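Local coordinates for manganese-binding protein (Chlamydia trachomatis, PDB 6NSI) that binds iron, manganese and nickel ions, with a preference for ferrous iron, and delivers them to the membrane permease of an ABC transporter for import, at residues A[13-18]-A[119-124]; A[82-87]-A[114-119]; A[162-167]-A[177-182]; A[172-177]-A[272-277]. All coordinates share one frame; numbering follows the deposited sequence.

Overall arrangement
After strand 3-6 the chain forms helix 9-19. Interaction 1 joins it to the end of helix 107-124, closing a loop of 100 residues that contains strands 24-27, 54-56 and 77-79, three of the four strands of the parallel sheet. Nested inside that loop, interaction 2 ties helix 80-85 and the residues after it to the same long helix; the two contacts share A119 and touch. Further along, interaction 3 closes a short loop between strand 164-165 and the end of helix 172-178, and interaction 4 brings that helix to helix 266-280 near the C terminus. These last two cross along the chain, share R177 and meet around L164.

Interaction 1. Residues A[13-18]-A[119-124]; sequences DCVSRI and AALIQQ
L121 of helix 107-124 points its side chain at helix 9-19 and places one methyl, CD1, against both V15 and I18. The leucine chain lies slantwise to each of the two beta-branched side chains, so the contact is made by methyl groups and not by long chains lying side by side. L121 CD1 is 3.9 Å from V15 CG1 and 3.7 Å from I18 CG2, ordinary van der Waals distances that indicate close but unstrained packing.

The torsions explain which branch does the touching. In V15 (chi1 174°) CG1 stands opposite the backbone N, and this is the methyl that meets the leucine. I18 uses its branch methyl CG2, also placed opposite its own N, while its longer CG1-CD1 arm runs on to A118 of the opposing helix. V15 and I18 are three residues apart and so fall on one side of their helix, where a single leucine can touch both. Valine and isoleucine suit such a place because branching at CB keeps methyls close to the helix surface; leucine, branched one carbon further out, can span the gap between backbones whose CA atoms, V15 and L121, are 8.3 Å apart. All three residues are buried, and the contact between the two segments is wholly apolar.

F55 of strand 54-56, a strand of the four-stranded parallel sheet, touches both V15 and L121, so the two helices meet against this sheet. Beyond them runs helix 129-154, which receives R17 from helix 9-19 and I122 from helix 107-124.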
loop_
_atom_site.group_PDB
_atom_site.type_symbol
_atom_site.label_atom_id
_atom_site.label_comp_id
_atom_site.label_asym_id
_atom_site.label_seq_id
_atom_site.Cartn_x
_atom_site.Cartn_y
_atom_site.Cartn_z
ATOM N N ASP A 13 8.503 9.067 1.740
ATOM C CA ASP A 13 9.253 8.832 2.969
ATOM C C ASP A 13 10.439 7.914 2.752
ATOM O O ASP A 13 11.393 7.956 3.538
ATOM C CB ASP A 13 8.336 8.264 4.041
ATOM C CG ASP A 13 7.266 9.257 4.463
ATOM O OD1 ASP A 13 7.310 10.423 4.006
ATOM O OD2 ASP A 13 6.378 8.874 5.244
ATOM N N CYS A 14 10.406 7.093 1.705
ATOM C CA CYS A 14 11.564 6.269 1.378
ATOM C C CYS A 14 12.595 7.066 0.585
ATOM O O CYS A 14 13.797 6.966 0.861
ATOM C CB CYS A 14 11.126 5.027 0.604
ATOM S SG CYS A 14 9.883 3.965 1.491
ATOM N N VAL A 15 12.146 7.869 -0.392
ATOM C CA VAL A 15 13.072 8.726 -1.140
ATOM C C VAL A 15 13.837 9.634 -0.186
ATOM O O VAL A 15 15.064 9.766 -0.273
ATOM C CB VAL A 15 12.315 9.546 -2.205
ATOM C CG1 VAL A 15 13.260 10.540 -2.873
ATOM C CG2 VAL A 15 11.709 8.641 -3.264
ATOM N N SER A 16 13.121 10.266 0.752
ATOM C CA SER A 16 13.748 11.221 1.660
ATOM C C SER A 16 14.799 10.560 2.539
ATOM O O SER A 16 15.768 11.217 2.945
ATOM C CB SER A 16 12.684 11.897 2.528
ATOM O OG SER A 16 11.720 12.551 1.716
ATOM N N ARG A 17 14.624 9.269 2.845
ATOM C CA ARG A 17 15.610 8.548 3.644
ATOM C C ARG A 17 16.877 8.272 2.846
ATOM O O ARG A 17 17.975 8.281 3.409
ATOM C CB ARG A 17 15.019 7.231 4.172
ATOM C CG ARG A 17 14.247 7.338 5.498
ATOM C CD ARG A 17 15.193 7.383 6.703
ATOM N NE ARG A 17 15.426 6.079 7.337
ATOM C CZ ARG A 17 16.579 5.406 7.287
ATOM N NH1 ARG A 17 17.618 5.895 6.613
ATOM N NH2 ARG A 17 16.696 4.234 7.905
ATOM N N ILE A 18 16.746 8.016 1.544
ATOM C CA ILE A 18 17.931 7.818 0.717
ATOM C C ILE A 18 18.701 9.121 0.558
ATOM O O ILE A 18 19.932 9.133 0.630
ATOM C CB ILE A 18 17.548 7.235 -0.653
ATOM C CG1 ILE A 18 16.990 5.825 -0.497
ATOM C CG2 ILE A 18 18.760 7.240 -1.592
ATOM C CD1 ILE A 18 16.303 5.328 -1.747
ATOM N N ALA A 119 18.582 3.450 -6.924
ATOM C CA ALA A 119 19.284 3.388 -8.201
ATOM C C ALA A 119 18.938 4.597 -9.055
ATOM O O ALA A 119 19.828 5.303 -9.546
ATOM C CB ALA A 119 18.939 2.089 -8.929
ATOM N N ALA A 120 17.639 4.864 -9.215
ATOM C CA ALA A 120 17.190 6.014 -9.988
ATOM C C ALA A 120 17.793 7.310 -9.459
ATOM O O ALA A 120 18.219 8.168 -10.242
ATOM C CB ALA A 120 15.661 6.088 -9.959
ATOM N N LEU A 121 17.814 7.481 -8.132
ATOM C CA LEU A 121 18.361 8.708 -7.565
ATOM C C LEU A 121 19.848 8.817 -7.857
ATOM O O LEU A 121 20.342 9.884 -8.245
ATOM C CB LEU A 121 18.122 8.738 -6.057
ATOM C CG LEU A 121 16.753 9.227 -5.610
ATOM C CD1 LEU A 121 16.568 8.891 -4.139
ATOM C CD2 LEU A 121 16.580 10.713 -5.866
ATOM N N ILE A 122 20.568 7.709 -7.685
ATOM C CA ILE A 122 22.006 7.696 -7.916
ATOM C C ILE A 122 22.312 7.973 -9.383
ATOM O O ILE A 122 23.294 8.648 -9.711
ATOM C CB ILE A 122 22.589 6.351 -7.446
ATOM C CG1 ILE A 122 22.627 6.305 -5.912
ATOM C CG2 ILE A 122 23.962 6.119 -8.068
ATOM C CD1 ILE A 122 23.017 4.963 -5.335
ATOM N N GLN A 123 21.467 7.468 -10.285
ATOM C CA GLN A 123 21.670 7.719 -11.709
ATOM C C GLN A 123 21.477 9.196 -12.055
ATOM O O GLN A 123 22.133 9.708 -12.972
ATOM C CB GLN A 123 20.732 6.823 -12.526
ATOM C CG GLN A 123 20.673 7.122 -14.027
ATOM C CD GLN A 123 21.669 6.296 -14.840
ATOM O OE1 GLN A 123 22.104 5.221 -14.413
ATOM N NE2 GLN A 123 22.041 6.805 -16.015
ATOM N N GLN A 124 20.603 9.901 -11.331
ATOM C CA GLN A 124 20.398 11.322 -11.595
ATOM C C GLN A 124 21.457 12.190 -10.926
ATOM O O GLN A 124 21.797 13.259 -11.449
ATOM C CB GLN A 124 19.008 11.749 -11.126
ATOM C CG GLN A 124 18.719 13.245 -11.272
ATOM C CD GLN A 124 18.392 13.640 -12.699
ATOM O OE1 GLN A 124 18.023 12.797 -13.520
ATOM N NE2 GLN A 124 18.543 14.929 -13.009
#

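Interaction 2. Residues A[82-87]-A[114-119]; sequences QRLLNK and VKEMAA
The guanidinium group of R83 and the carboxylate of E116 are joined by a water, their planes turned 62° apart. The water lies at the edge of the guanidinium, in its plane, and accepts from R83 NH1 at 2.6 Å. It donates to E116 OE1 at 2.8 Å and, over a longer 3.3 Å, to the backbone E116 O. Arginine and glutamate are thus linked through solvent: R83 NH1 and E116 OE1 stay 5.0 Å apart.

The other carboxylate oxygen has a direct partner. The K87 chain runs to meet that of E116 head-on, and K87 NZ forms a salt bridge with E116 OE2 at 2.9 Å, using the syn lone pair, on the side of OE1. The lysine reaches it through a chain bent at chi3 and chi4, while the glutamate bends at chi2 (-62°), so that its CG lies on L84, 3.8 Å from L84 CD2, and its carboxylate meets K87. Two nearby positive groups would probably favour the ionised glutamate. Glutamate suits the place because its methylenes can lie on a leucine while the head group binds one cation directly and another through water. Lysine and arginine, long and flexible, suit the exposed border.

L84 marks the buried side of the contact, where it also touches A112 and A113 of helix 107-124 and F90 of the following loop. On its far side, helix 107-124 turns V114 and M117 to C14 of helix 9-19 and packs A118 on A136 of helix 129-154, so this helix stands between helix 80-85 and the other two.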
loop_
_atom_site.group_PDB
_atom_site.type_symbol
_atom_site.label_atom_id
_atom_site.label_comp_id
_atom_site.label_asym_id
_atom_site.label_seq_id
_atom_site.Cartn_x
_atom_site.Cartn_y
_atom_site.Cartn_z
ATOM N N GLN A 82 6.483 -0.373 -12.763
ATOM C CA GLN A 82 6.903 -0.898 -14.056
ATOM C C GLN A 82 8.343 -1.393 -14.003
ATOM O O GLN A 82 8.663 -2.451 -14.560
ATOM C CB GLN A 82 6.746 0.167 -15.137
ATOM C CG GLN A 82 6.982 -0.369 -16.537
ATOM C CD GLN A 82 6.049 -1.519 -16.873
ATOM O OE1 GLN A 82 4.838 -1.432 -16.655
ATOM N NE2 GLN A 82 6.613 -2.610 -17.397
ATOM N N ARG A 83 9.223 -0.648 -13.334
ATOM C CA ARG A 83 10.604 -1.097 -13.187
ATOM C C ARG A 83 10.675 -2.405 -12.405
ATOM O O ARG A 83 11.445 -3.306 -12.756
ATOM C CB ARG A 83 11.434 -0.007 -12.516
ATOM C CG ARG A 83 11.496 1.277 -13.332
ATOM C CD ARG A 83 12.622 2.181 -12.878
ATOM N NE ARG A 83 12.664 3.418 -13.664
ATOM C CZ ARG A 83 13.726 4.223 -13.752
ATOM N NH1 ARG A 83 14.846 3.930 -13.104
ATOM N NH2 ARG A 83 13.669 5.325 -14.489
ATOM N N LEU A 84 9.858 -2.538 -11.357
ATOM C CA LEU A 84 9.807 -3.798 -10.626
ATOM C C LEU A 84 9.257 -4.920 -11.501
ATOM O O LEU A 84 9.732 -6.060 -11.438
ATOM C CB LEU A 84 8.965 -3.624 -9.364
ATOM C CG LEU A 84 9.633 -2.821 -8.256
ATOM C CD1 LEU A 84 8.691 -2.715 -7.068
ATOM C CD2 LEU A 84 10.939 -3.487 -7.860
ATOM N N LEU A 85 8.265 -4.612 -12.338
ATOM C CA LEU A 85 7.736 -5.621 -13.247
ATOM C C LEU A 85 8.754 -5.986 -14.322
ATOM O O LEU A 85 8.796 -7.141 -14.764
ATOM C CB LEU A 85 6.429 -5.134 -13.880
ATOM C CG LEU A 85 5.142 -5.393 -13.083
ATOM C CD1 LEU A 85 3.907 -5.040 -13.906
ATOM C CD2 LEU A 85 5.068 -6.840 -12.589
ATOM N N ASN A 86 9.595 -5.028 -14.728
ATOM C CA ASN A 86 10.626 -5.265 -15.735
ATOM C C ASN A 86 11.637 -6.324 -15.296
ATOM O O ASN A 86 12.458 -6.759 -16.114
ATOM C CB ASN A 86 11.364 -3.951 -16.056
ATOM C CG ASN A 86 10.585 -3.030 -17.010
ATOM O OD1 ASN A 86 9.421 -3.279 -17.342
ATOM N ND2 ASN A 86 11.241 -1.954 -17.449
ATOM N N LYS A 87 11.601 -6.747 -14.030
ATOM C CA LYS A 87 12.560 -7.706 -13.501
ATOM C C LYS A 87 11.885 -8.890 -12.815
ATOM O O LYS A 87 12.564 -9.637 -12.099
ATOM C CB LYS A 87 13.519 -7.014 -12.520
ATOM C CG LYS A 87 14.214 -5.783 -13.090
ATOM C CD LYS A 87 14.607 -4.799 -12.001
ATOM C CE LYS A 87 16.112 -4.793 -11.771
ATOM N NZ LYS A 87 16.622 -3.415 -11.527
ATOM N N VAL A 114 12.133 0.384 -3.135
ATOM C CA VAL A 114 13.124 1.320 -2.621
ATOM C C VAL A 114 14.472 1.111 -3.305
ATOM O O VAL A 114 15.207 2.080 -3.551
ATOM C CB VAL A 114 13.208 1.192 -1.092
ATOM C CG1 VAL A 114 14.401 1.946 -0.551
ATOM C CG2 VAL A 114 11.912 1.717 -0.466
ATOM N N LYS A 115 14.769 -0.127 -3.691
ATOM C CA LYS A 115 16.029 -0.409 -4.416
ATOM C C LYS A 115 16.016 0.375 -5.724
ATOM O O LYS A 115 17.042 0.912 -6.076
ATOM C CB LYS A 115 16.217 -1.903 -4.671
ATOM C CG LYS A 115 17.650 -2.386 -4.516
ATOM C CD LYS A 115 17.802 -3.874 -4.626
ATOM C CE LYS A 115 16.829 -4.606 -3.734
ATOM N NZ LYS A 115 17.160 -4.444 -2.302
ATOM N N GLU A 116 14.874 0.421 -6.401
ATOM C CA GLU A 116 14.770 1.173 -7.648
ATOM C C GLU A 116 14.847 2.674 -7.394
ATOM O O GLU A 116 15.452 3.406 -8.183
ATOM C CB GLU A 116 13.470 0.823 -8.368
ATOM C CG GLU A 116 13.336 -0.647 -8.707
ATOM C CD GLU A 116 14.423 -1.121 -9.645
ATOM O OE1 GLU A 116 14.746 -0.394 -10.611
ATOM O OE2 GLU A 116 14.961 -2.221 -9.408
ATOM N N MET A 117 14.228 3.151 -6.310
ATOM C CA MET A 117 14.368 4.554 -5.929
ATOM C C MET A 117 15.837 4.941 -5.794
ATOM O O MET A 117 16.290 5.916 -6.402
ATOM C CB MET A 117 13.644 4.826 -4.616
ATOM C CG MET A 117 12.136 4.532 -4.608
ATOM S SD MET A 117 11.494 4.972 -2.983
ATOM C CE MET A 117 10.069 3.874 -2.833
ATOM N N ALA A 118 16.590 4.195 -4.982
ATOM C CA ALA A 118 18.010 4.485 -4.791
ATOM C C ALA A 118 18.759 4.498 -6.116
ATOM O O ALA A 118 19.509 5.439 -6.413
ATOM C CB ALA A 118 18.630 3.458 -3.848
ATOM N N ALA A 119 18.582 3.450 -6.924
ATOM C CA ALA A 119 19.284 3.388 -8.201
ATOM C C ALA A 119 18.938 4.597 -9.055
ATOM O O ALA A 119 19.828 5.303 -9.546
ATOM C CB ALA A 119 18.939 2.089 -8.929
HETATM O O HOH W 1 15.390 2.213 -11.252
#

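Interaction 3. Residues A[162-167]-A[177-182]; sequences RYLVTG and RYLSSD
L164 and L179 come together through different first torsions. In L164 CG stands opposite the backbone N (chi1 178°), whereas in L179 it stands opposite the carbonyl carbon (chi1 -67°), and the two side chains cross at about a right angle. L179 CD1 settles 3.9 Å from L164 CB, with L164 CD2 at 4.1 Å from the same methyl. One leucine therefore lays a methyl across the base of the other, a compact fit for two buried, flexible apolar chains. L164 also packs on F174 and T175 of helix 172-178.

R162, two residues before L164, also points toward the opposing segment and covers the backbone end of L179. Its chain is extended from CG to NE and passes over the carbonyl, bringing CD to 3.6 Å from L179 O. At the far end a water lies in the guanidinium plane at its edge; it accepts from R162 NH1 at 3.0 Å and donates to L179 O at 2.8 Å. The bridge gives this carbonyl a hydrogen-bond partner. R162 is further fixed by a hydrogen bond from NE to I157 O. Arginine suits the position because its methylenes can pack by the carbonyl oxygen while the planar head reaches the water and I157 O.

The chain then turns into the next helix at S181, an N-cap whose OG accepts from E184 N. Strand 164-165 pairs in parallel with strand 194-195, and helices 172-178 and 182-187 lie between them in sequence: a beta-alpha-beta type of connection, the building unit of the alpha/beta lobes of metal-binding solute-binding proteins, here with H168, an iron ligand, in its strand-to-helix loop.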
loop_
_atom_site.group_PDB
_atom_site.type_symbol
_atom_site.label_atom_id
_atom_site.label_comp_id
_atom_site.label_asym_id
_atom_site.label_seq_id
_atom_site.Cartn_x
_atom_site.Cartn_y
_atom_site.Cartn_z
ATOM N N ARG A 162 -7.386 -16.211 9.981
ATOM C CA ARG A 162 -6.604 -15.522 8.943
ATOM C C ARG A 162 -7.507 -15.176 7.761
ATOM O O ARG A 162 -7.406 -15.723 6.660
ATOM C CB ARG A 162 -5.423 -16.381 8.515
ATOM C CG ARG A 162 -4.284 -16.362 9.529
ATOM C CD ARG A 162 -3.223 -17.444 9.206
ATOM N NE ARG A 162 -2.411 -17.741 10.396
ATOM C CZ ARG A 162 -1.367 -18.568 10.409
ATOM N NH1 ARG A 162 -1.004 -19.200 9.298
ATOM N NH2 ARG A 162 -0.685 -18.768 11.534
ATOM N N TYR A 163 -8.420 -14.245 8.017
ATOM C CA TYR A 163 -9.431 -13.832 7.045
ATOM C C TYR A 163 -9.607 -12.344 7.281
ATOM O O TYR A 163 -10.068 -11.942 8.362
ATOM C CB TYR A 163 -10.749 -14.602 7.237
ATOM C CG TYR A 163 -10.594 -16.077 6.935
ATOM C CD1 TYR A 163 -10.674 -16.543 5.630
ATOM C CD2 TYR A 163 -10.320 -16.992 7.950
ATOM C CE1 TYR A 163 -10.502 -17.893 5.332
ATOM C CE2 TYR A 163 -10.146 -18.347 7.673
ATOM C CZ TYR A 163 -10.240 -18.786 6.363
ATOM O OH TYR A 163 -10.071 -20.112 6.077
ATOM N N LEU A 164 -9.182 -11.539 6.305
ATOM C CA LEU A 164 -9.003 -10.098 6.463
ATOM C C LEU A 164 -10.097 -9.348 5.703
ATOM O O LEU A 164 -10.068 -9.272 4.466
ATOM C CB LEU A 164 -7.613 -9.677 5.981
ATOM C CG LEU A 164 -7.308 -8.175 6.047
ATOM C CD1 LEU A 164 -7.444 -7.640 7.479
ATOM C CD2 LEU A 164 -5.923 -7.936 5.479
ATOM N N VAL A 165 -11.040 -8.772 6.444
ATOM C CA VAL A 165 -12.160 -8.039 5.856
ATOM C C VAL A 165 -11.874 -6.548 6.010
ATOM O O VAL A 165 -11.805 -6.038 7.133
ATOM C CB VAL A 165 -13.498 -8.418 6.518
ATOM C CG1 VAL A 165 -14.652 -7.629 5.871
ATOM C CG2 VAL A 165 -13.755 -9.933 6.419
ATOM N N THR A 166 -11.712 -5.843 4.896
ATOM C CA THR A 166 -11.375 -4.425 4.925
ATOM C C THR A 166 -12.355 -3.611 4.086
ATOM O O THR A 166 -13.274 -4.146 3.464
ATOM C CB THR A 166 -9.958 -4.176 4.410
ATOM O OG1 THR A 166 -9.919 -4.489 3.006
ATOM C CG2 THR A 166 -8.956 -5.041 5.183
ATOM N N GLY A 167 -12.131 -2.288 4.088
ATOM C CA GLY A 167 -13.027 -1.380 3.390
ATOM C C GLY A 167 -12.960 -1.531 1.879
ATOM O O GLY A 167 -13.998 -1.667 1.217
ATOM N N ARG A 177 1.293 -12.442 1.058
ATOM C CA ARG A 177 2.594 -12.632 1.693
ATOM C C ARG A 177 2.471 -13.142 3.125
ATOM O O ARG A 177 3.111 -14.132 3.489
ATOM C CB ARG A 177 3.410 -11.334 1.687
ATOM C CG ARG A 177 4.760 -11.531 2.445
ATOM C CD ARG A 177 5.837 -10.565 2.013
ATOM N NE ARG A 177 7.166 -10.869 2.557
ATOM C CZ ARG A 177 8.071 -11.646 1.950
ATOM N NH1 ARG A 177 7.789 -12.230 0.787
ATOM N NH2 ARG A 177 9.271 -11.847 2.498
ATOM N N TYR A 178 1.676 -12.463 3.960
ATOM C CA TYR A 178 1.767 -12.625 5.410
ATOM C C TYR A 178 0.690 -13.501 6.015
ATOM O O TYR A 178 0.853 -13.949 7.154
ATOM C CB TYR A 178 1.678 -11.269 6.122
ATOM C CG TYR A 178 2.788 -10.321 5.765
ATOM C CD1 TYR A 178 4.116 -10.632 6.053
ATOM C CD2 TYR A 178 2.506 -9.117 5.126
ATOM C CE1 TYR A 178 5.140 -9.760 5.716
ATOM C CE2 TYR A 178 3.508 -8.239 4.791
ATOM C CZ TYR A 178 4.827 -8.556 5.092
ATOM O OH TYR A 178 5.824 -7.663 4.740
ATOM N N LEU A 179 -0.430 -13.689 5.331
ATOM C CA LEU A 179 -1.564 -14.396 5.903
ATOM C C LEU A 179 -1.764 -15.768 5.284
ATOM O O LEU A 179 -2.645 -16.519 5.731
ATOM C CB LEU A 179 -2.846 -13.553 5.746
ATOM C CG LEU A 179 -2.905 -12.251 6.561
ATOM C CD1 LEU A 179 -4.257 -11.547 6.390
ATOM C CD2 LEU A 179 -2.601 -12.477 8.033
ATOM N N SER A 180 -0.967 -16.121 4.278
ATOM C CA SER A 180 -1.209 -17.300 3.468
ATOM C C SER A 180 0.006 -18.211 3.470
ATOM O O SER A 180 1.140 -17.758 3.635
ATOM C CB SER A 180 -1.547 -16.912 2.035
ATOM O OG SER A 180 -2.483 -15.828 2.044
ATOM N N SER A 181 -0.253 -19.490 3.243
ATOM C CA SER A 181 0.767 -20.524 3.177
ATOM C C SER A 181 1.371 -20.605 1.780
ATOM O O SER A 181 0.800 -20.119 0.796
ATOM C CB SER A 181 0.172 -21.878 3.536
ATOM O OG SER A 181 -0.622 -22.344 2.452
ATOM N N ASP A 182 2.540 -21.251 1.705
ATOM C CA ASP A 182 3.156 -21.534 0.414
ATOM C C ASP A 182 2.185 -22.265 -0.505
ATOM O O ASP A 182 2.104 -21.963 -1.701
ATOM C CB ASP A 182 4.437 -22.355 0.611
ATOM C CG ASP A 182 5.616 -21.501 1.058
ATOM O OD1 ASP A 182 5.387 -20.324 1.403
ATOM O OD2 ASP A 182 6.767 -21.993 1.064
HETATM O O HOH W 2 -2.018 -19.092 6.492
#

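Interaction 4. Residues A[172-177]-A[272-277]; sequences SYFTRR and HNVRTI
F174 carries the whole contact for its segment, setting its ring against V274 and I277 of helix 266-280. Before it in sequence, S172 and Y173 turn to other partners: S172 OG bonds to N169, and Y173 OH to the backbone of L93 and D100. At F174, CG stands opposite the backbone N (chi1 -178°), and the side chain starts out toward the other helix, its ring reaching V274 and I277. V274 CG2 meets the ring at its edge, near the plane, 4.0 Å from F174 CE2. The I277 chain runs to meet the F174 side chain head-on, and its terminal CD1 lies obliquely to the ring, 3.6 Å from F174 CE1 and 3.7 Å from F174 CZ. Next, T175 bonds through OG1 to F171 O, and R177 forms a salt bridge with D147.

A long, flat phenylalanine suits this place, since the nearest CA atoms, those of F174 and V274, are 9.7 Å apart. Valine and isoleucine, three residues apart on one helix side, offer methyls to different atoms of the ring. The contact is buried and carbon against carbon, so it rests on shape fit and the exclusion of water, with no polar pairing between the segments.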
loop_
_atom_site.group_PDB
_atom_site.type_symbol
_atom_site.label_atom_id
_atom_site.label_comp_id
_atom_site.label_asym_id
_atom_site.label_seq_id
_atom_site.Cartn_x
_atom_site.Cartn_y
_atom_site.Cartn_z
ATOM N N SER A 172 -4.417 -7.058 -0.736
ATOM C CA SER A 172 -4.219 -8.352 -1.388
ATOM C C SER A 172 -2.758 -8.800 -1.333
ATOM O O SER A 172 -2.476 -9.981 -1.082
ATOM C CB SER A 172 -4.720 -8.308 -2.834
ATOM O OG SER A 172 -6.136 -8.405 -2.869
ATOM N N TYR A 173 -1.808 -7.891 -1.584
ATOM C CA TYR A 173 -0.396 -8.279 -1.496
ATOM C C TYR A 173 -0.017 -8.664 -0.071
ATOM O O TYR A 173 0.672 -9.668 0.155
ATOM C CB TYR A 173 0.499 -7.145 -1.997
ATOM C CG TYR A 173 0.339 -6.888 -3.473
ATOM C CD1 TYR A 173 -0.501 -5.876 -3.932
ATOM C CD2 TYR A 173 1.020 -7.654 -4.405
ATOM C CE1 TYR A 173 -0.651 -5.631 -5.283
ATOM C CE2 TYR A 173 0.871 -7.430 -5.756
ATOM C CZ TYR A 173 0.042 -6.416 -6.197
ATOM O OH TYR A 173 -0.105 -6.185 -7.548
ATOM N N PHE A 174 -0.426 -7.838 0.894
ATOM C CA PHE A 174 -0.258 -8.126 2.312
ATOM C C PHE A 174 -0.761 -9.525 2.653
ATOM O O PHE A 174 -0.079 -10.310 3.328
ATOM C CB PHE A 174 -1.029 -7.041 3.094
ATOM C CG PHE A 174 -0.942 -7.151 4.590
ATOM C CD1 PHE A 174 -1.828 -7.968 5.303
ATOM C CD2 PHE A 174 -0.016 -6.391 5.289
ATOM C CE1 PHE A 174 -1.756 -8.051 6.672
ATOM C CE2 PHE A 174 0.067 -6.465 6.666
ATOM C CZ PHE A 174 -0.814 -7.289 7.364
ATOM N N THR A 175 -1.977 -9.839 2.204
ATOM C CA THR A 175 -2.621 -11.101 2.547
ATOM C C THR A 175 -1.883 -12.285 1.932
ATOM O O THR A 175 -1.701 -13.324 2.579
ATOM C CB THR A 175 -4.067 -11.073 2.048
ATOM O OG1 THR A 175 -4.808 -10.034 2.731
ATOM C CG2 THR A 175 -4.725 -12.442 2.238
ATOM N N ARG A 176 -1.497 -12.154 0.664
ATOM C CA ARG A 176 -0.770 -13.215 -0.029
ATOM C C ARG A 176 0.579 -13.494 0.639
ATOM O O ARG A 176 0.977 -14.657 0.793
ATOM C CB ARG A 176 -0.591 -12.820 -1.504
ATOM C CG ARG A 176 -0.120 -13.956 -2.442
ATOM C CD ARG A 176 0.170 -13.441 -3.875
ATOM N NE ARG A 176 1.217 -12.413 -3.895
ATOM C CZ ARG A 176 1.723 -11.845 -5.000
ATOM N NH1 ARG A 176 1.274 -12.193 -6.209
ATOM N NH2 ARG A 176 2.689 -10.923 -4.901
ATOM N N ARG A 177 1.293 -12.442 1.058
ATOM C CA ARG A 177 2.594 -12.632 1.693
ATOM C C ARG A 177 2.471 -13.142 3.125
ATOM O O ARG A 177 3.111 -14.132 3.489
ATOM C CB ARG A 177 3.410 -11.334 1.687
ATOM C CG ARG A 177 4.760 -11.531 2.445
ATOM C CD ARG A 177 5.837 -10.565 2.013
ATOM N NE ARG A 177 7.166 -10.869 2.557
ATOM C CZ ARG A 177 8.071 -11.646 1.950
ATOM N NH1 ARG A 177 7.789 -12.230 0.787
ATOM N NH2 ARG A 177 9.271 -11.847 2.498
ATOM N N HIS A 272 1.881 0.050 12.516
ATOM C CA HIS A 272 0.544 0.157 13.097
ATOM C C HIS A 272 -0.425 -0.830 12.451
ATOM O O HIS A 272 -1.235 -1.464 13.146
ATOM C CB HIS A 272 0.003 1.584 12.954
ATOM C CG HIS A 272 -1.470 1.689 13.223
ATOM N ND1 HIS A 272 -1.980 2.086 14.443
ATOM C CD2 HIS A 272 -2.543 1.418 12.435
ATOM C CE1 HIS A 272 -3.301 2.069 14.389
ATOM N NE2 HIS A 272 -3.667 1.659 13.185
ATOM N N ASN A 273 -0.379 -0.948 11.116
ATOM C CA ASN A 273 -1.265 -1.878 10.423
ATOM C C ASN A 273 -1.019 -3.307 10.888
ATOM O O ASN A 273 -1.965 -4.065 11.120
ATOM C CB ASN A 273 -1.062 -1.776 8.913
ATOM C CG ASN A 273 -1.799 -0.589 8.295
ATOM O OD1 ASN A 273 -2.678 0.021 8.917
ATOM N ND2 ASN A 273 -1.452 -0.272 7.062
ATOM N N VAL A 274 0.255 -3.690 11.020
ATOM C CA VAL A 274 0.571 -5.058 11.425
ATOM C C VAL A 274 0.129 -5.303 12.862
ATOM O O VAL A 274 -0.448 -6.350 13.174
ATOM C CB VAL A 274 2.075 -5.338 11.224
ATOM C CG1 VAL A 274 2.476 -6.653 11.906
ATOM C CG2 VAL A 274 2.401 -5.385 9.728
ATOM N N ARG A 275 0.395 -4.346 13.758
ATOM C CA ARG A 275 -0.047 -4.468 15.145
ATOM C C ARG A 275 -1.563 -4.607 15.223
ATOM O O ARG A 275 -2.081 -5.501 15.896
ATOM C CB ARG A 275 0.407 -3.249 15.953
ATOM C CG ARG A 275 1.874 -3.272 16.356
ATOM C CD ARG A 275 2.301 -1.986 17.103
ATOM N NE ARG A 275 3.648 -1.576 16.706
ATOM C CZ ARG A 275 4.763 -1.997 17.305
ATOM N NH1 ARG A 275 4.685 -2.830 18.343
ATOM N NH2 ARG A 275 5.958 -1.585 16.873
ATOM N N THR A 276 -2.282 -3.712 14.536
ATOM C CA THR A 276 -3.740 -3.743 14.529
ATOM C C THR A 276 -4.269 -5.084 14.016
ATOM O O THR A 276 -5.091 -5.731 14.672
ATOM C CB THR A 276 -4.263 -2.572 13.692
ATOM O OG1 THR A 276 -3.782 -1.352 14.276
ATOM C CG2 THR A 276 -5.822 -2.541 13.654
ATOM N N ILE A 277 -3.783 -5.537 12.862
ATOM C CA ILE A 277 -4.309 -6.783 12.307
ATOM C C ILE A 277 -3.947 -7.968 13.203
ATOM O O ILE A 277 -4.790 -8.832 13.480
ATOM C CB ILE A 277 -3.804 -6.955 10.862
ATOM C CG1 ILE A 277 -4.454 -5.871 9.985
ATOM C CG2 ILE A 277 -4.070 -8.400 10.320
ATOM C CD1 ILE A 277 -4.024 -5.908 8.559
#